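Local coordinates for protein inactive Zymogen C11 Protease (Parabacteroides distasonis, PDB 6MZO) that belongs to the clostripain-like C11 cysteine peptidases and, crystallised here as an inactive zymogen, probably cleaves peptide bonds once activated, at residues 104-107 with 108-111; 235-238 with 239-243. All coordinates share one frame; numbering follows the deposited sequence.

Contact 1 of 2, residues 104-107 with 108-111; sequences YPAD and SYGL
The Tyr109 ring meets Tyr104 O at its edge and in its plane, with CE1 3.9 Å from that oxygen. Pro105 CA also lies near the ring plane, 3.4 Å from Tyr109 OH. Ala106 N approaches obliquely. The setting is the loop that takes the chain from helix 90-103 into strand 109-115, an inner strand of the mixed sheet of this alpha/beta fold. CG of Tyr109 stands beside its own backbone N (chi1 -58°), which carries the ring back along the loop. There Ala106 N donates to Tyr109 OH at 3.0 Å, with an N-H...O angle of 153°. A side chain thus closes the loop by gripping a backbone amide three residues earlier. A phenylalanine in place of Tyr109 would probably leave the Ala106 N-H without this acceptor and the loop less firmly tied to the strand. The ring side chain also touches Thr14 and Phe155, on the two neighbouring strands. Ser108 OG has its main hydrogen bond outside the loop, with Pro12 O. The backbone O of Tyr104 bonds to Thr14 OG1. Beside the hydrogen bond from Ala106 N, Ala106 CB packs against Tyr109 CE1 at 4.3 Å.

Contact 2 of 2, residues 235-238 with 239-243; sequences LDEL and AATCR
Leu238 and Cys242 stand one turn apart on helix 235-246, with Leu238 CD1 4.2 Å from Cys242 SG. This is the tight side of the helix. CG of Leu238 is anti to its backbone N (chi1 179°), and the side chain touches Ser297 and Met298 on helix 288-301. Cys242 meets Phe294 of the same helix, and also Trp352 and Val356 of helix 351-357. Ala239 touches those last two residues as well. The backbone follows the regular i to i+4 pattern of an alpha helix. Cys242 N donates to Leu238 O at 2.9 Å, and Ala239 N to Leu235 O at the same length. Thr241 N bonds to Glu237 O at 2.9 Å. Thr241 OG1 lies 3.1 Å from that same oxygen and is hydrogen-bonded to Ser297 OG. Glu237 and Thr241 run side by side, pointing the same way. Glu237 OE2 shares Ser297 OG with the threonine, and Glu237 OE1 makes a salt bridge to Lys300.

The side with Asp236 and Arg243 is looser. Here a water bridges the backbone carbonyl of Asp236 and the end of the Arg243 side chain. It donates to Asp236 O at 2.8 Å and accepts from Arg243 NH2 at 2.9 Å, lying in plane at the guanidinium edge. Asp236 O therefore accepts twice, from this water and from Ala240 N. The charged ends of Asp236 and Arg243 do not meet. Asp236 OD1 pairs with Arg175, while Arg243 NE bonds to Asp355 O. Two acidic residues in the first turn would probably interact well with the positive end of the helix dipole. The chemistry implies a helix held on helix 288-301 by both apolar contacts and the polar group of Glu237, Thr241, Ser297 and Lys300, while its Asp236 and Arg243 side relies on water, Arg175 and Asp355.

Contact 1 comes first along the chain and closes before contact 2 opens. Their centres lie 30 Å apart, and their nearest atoms are about 16 Å apart, so they do not touch. The large mixed sheet relates them. Contact 1 leads into strand 109-115, well inside that sheet. Helix 235-246 of contact 2 follows strand 226-231, which lies farther across, beyond strands 155-162 and 178-183. One contact is a loop entering a strand; the other is a helix leaving one. Helix 288-301, which packs on contact 2, runs into strand 302-307, one of the two outermost in this chain. One sheet thus ties an inner-strand entry to a helix following strand 226-231, near the sheet's end.

Contact 1 of 2, residues 104-107 with 108-111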
# COMPACT_ATOMS: atom_id res chain seq x y z
N TYR A 104 12.68 18.07 10.66
CA TYR A 104 12.36 18.55 9.30
C TYR A 104 10.93 19.01 9.12
O TYR A 104 10.18 18.43 8.32
CB TYR A 104 12.68 17.47 8.26
CG TYR A 104 14.16 17.20 8.25
CD1 TYR A 104 14.72 16.21 9.07
CD2 TYR A 104 14.98 17.86 7.39
CE1 TYR A 104 16.06 15.99 9.08
CE2 TYR A 104 16.33 17.64 7.37
CZ TYR A 104 16.87 16.70 8.22
OH TYR A 104 18.20 16.48 8.17
N PRO A 105 10.52 20.04 9.87
CA PRO A 105 9.12 20.46 9.78
C PRO A 105 8.79 20.99 8.38
O PRO A 105 9.69 21.58 7.77
CB PRO A 105 9.02 21.61 10.83
CG PRO A 105 10.47 22.05 11.10
CD PRO A 105 11.31 20.83 10.86
N ALA A 106 7.56 20.82 7.91
CA ALA A 106 7.23 21.25 6.52
C ALA A 106 5.77 21.61 6.48
O ALA A 106 5.06 21.38 7.45
CB ALA A 106 7.58 20.16 5.49
N ASP A 107 5.32 22.15 5.35
CA ASP A 107 3.93 22.54 5.16
C ASP A 107 3.04 21.31 5.16
O ASP A 107 1.82 21.40 5.35
CB ASP A 107 3.75 23.30 3.85
CG ASP A 107 4.41 24.70 3.87
OD1 ASP A 107 4.65 25.20 4.97
OD2 ASP A 107 4.69 25.25 2.78
N SER A 108 3.66 20.16 4.89
CA SER A 108 2.91 18.87 4.78
C SER A 108 3.91 17.70 4.84
O SER A 108 5.13 17.87 4.77
CB SER A 108 2.07 18.82 3.49
OG SER A 108 2.97 18.69 2.36
N TYR A 109 3.37 16.47 4.94
CA TYR A 109 4.24 15.28 5.04
C TYR A 109 3.76 14.18 4.08
O TYR A 109 2.56 14.10 3.77
CB TYR A 109 4.23 14.68 6.45
CG TYR A 109 4.70 15.77 7.39
CD1 TYR A 109 6.01 16.02 7.48
CD2 TYR A 109 3.79 16.54 8.04
CE1 TYR A 109 6.54 17.08 8.29
CE2 TYR A 109 4.28 17.64 8.83
CZ TYR A 109 5.62 17.85 8.95
OH TYR A 109 6.08 18.90 9.74
N GLY A 110 4.71 13.34 3.65
CA GLY A 110 4.27 12.11 2.96
C GLY A 110 5.05 10.93 3.48
O GLY A 110 6.17 11.07 4.01
N LEU A 111 4.47 9.71 3.30
CA LEU A 111 5.07 8.53 3.85
C LEU A 111 5.12 7.44 2.75
O LEU A 111 4.07 7.25 2.14
CB LEU A 111 4.25 8.04 5.09
CG LEU A 111 4.88 6.80 5.72
CD1 LEU A 111 6.27 6.97 6.37
CD2 LEU A 111 3.83 6.35 6.81

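Contact 2 of 2, residues 235-238 with 239-243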
# COMPACT_ATOMS: atom_id res chain seq x y z
N LEU A 235 -14.04 7.49 1.37
CA LEU A 235 -14.18 6.11 1.90
C LEU A 235 -15.34 5.93 2.83
O LEU A 235 -15.94 4.82 2.87
CB LEU A 235 -12.86 5.68 2.54
CG LEU A 235 -12.00 4.82 1.65
CD1 LEU A 235 -12.68 3.37 1.54
CD2 LEU A 235 -11.80 5.33 0.27
N ASP A 236 -15.72 6.97 3.58
CA ASP A 236 -16.93 6.77 4.40
C ASP A 236 -18.17 6.48 3.55
O ASP A 236 -18.97 5.55 3.87
CB ASP A 236 -17.19 7.99 5.28
CG ASP A 236 -16.21 8.10 6.42
OD1 ASP A 236 -15.90 7.10 7.05
OD2 ASP A 236 -15.76 9.24 6.71
N GLU A 237 -18.28 7.18 2.43
CA GLU A 237 -19.42 6.96 1.57
C GLU A 237 -19.34 5.55 0.97
O GLU A 237 -20.35 4.85 0.86
CB GLU A 237 -19.48 8.01 0.47
CG GLU A 237 -20.65 7.76 -0.46
CD GLU A 237 -20.65 8.68 -1.65
OE1 GLU A 237 -20.34 9.88 -1.48
OE2 GLU A 237 -20.96 8.19 -2.77
N LEU A 238 -18.13 5.12 0.60
CA LEU A 238 -18.01 3.80 -0.04
C LEU A 238 -18.46 2.74 0.99
O LEU A 238 -19.17 1.77 0.66
CB LEU A 238 -16.55 3.58 -0.53
CG LEU A 238 -16.29 2.21 -1.19
CD1 LEU A 238 -17.19 1.98 -2.40
CD2 LEU A 238 -14.86 2.23 -1.59
N ALA A 239 -18.11 2.95 2.26
CA ALA A 239 -18.45 1.93 3.26
C ALA A 239 -19.94 1.95 3.44
O ALA A 239 -20.54 0.90 3.53
CB ALA A 239 -17.74 2.19 4.56
N ALA A 240 -20.53 3.14 3.44
CA ALA A 240 -21.97 3.21 3.68
C ALA A 240 -22.72 2.51 2.55
O ALA A 240 -23.73 1.79 2.78
CB ALA A 240 -22.40 4.63 3.80
N THR A 241 -22.20 2.67 1.33
CA THR A 241 -22.87 2.12 0.18
C THR A 241 -22.74 0.60 0.32
O THR A 241 -23.68 -0.14 0.06
CB THR A 241 -22.27 2.64 -1.10
OG1 THR A 241 -22.48 4.08 -1.20
CG2 THR A 241 -22.89 1.95 -2.28
N CYS A 242 -21.55 0.12 0.74
CA CYS A 242 -21.35 -1.32 0.87
C CYS A 242 -22.14 -1.87 2.02
O CYS A 242 -22.65 -3.01 1.94
CB CYS A 242 -19.85 -1.65 1.05
SG CYS A 242 -18.93 -1.36 -0.47
N ARG A 243 -22.32 -1.05 3.06
CA ARG A 243 -23.08 -1.53 4.20
C ARG A 243 -24.48 -1.98 3.76
O ARG A 243 -25.00 -3.05 4.24
CB ARG A 243 -23.17 -0.42 5.26
CG ARG A 243 -23.99 -0.86 6.50
CD ARG A 243 -24.07 0.30 7.50
NE ARG A 243 -22.77 0.92 7.64
CZ ARG A 243 -22.48 2.19 7.33
NH1 ARG A 243 -23.45 3.02 6.92
NH2 ARG A 243 -21.23 2.62 7.46
O HOH W 1 -19.88 4.97 6.40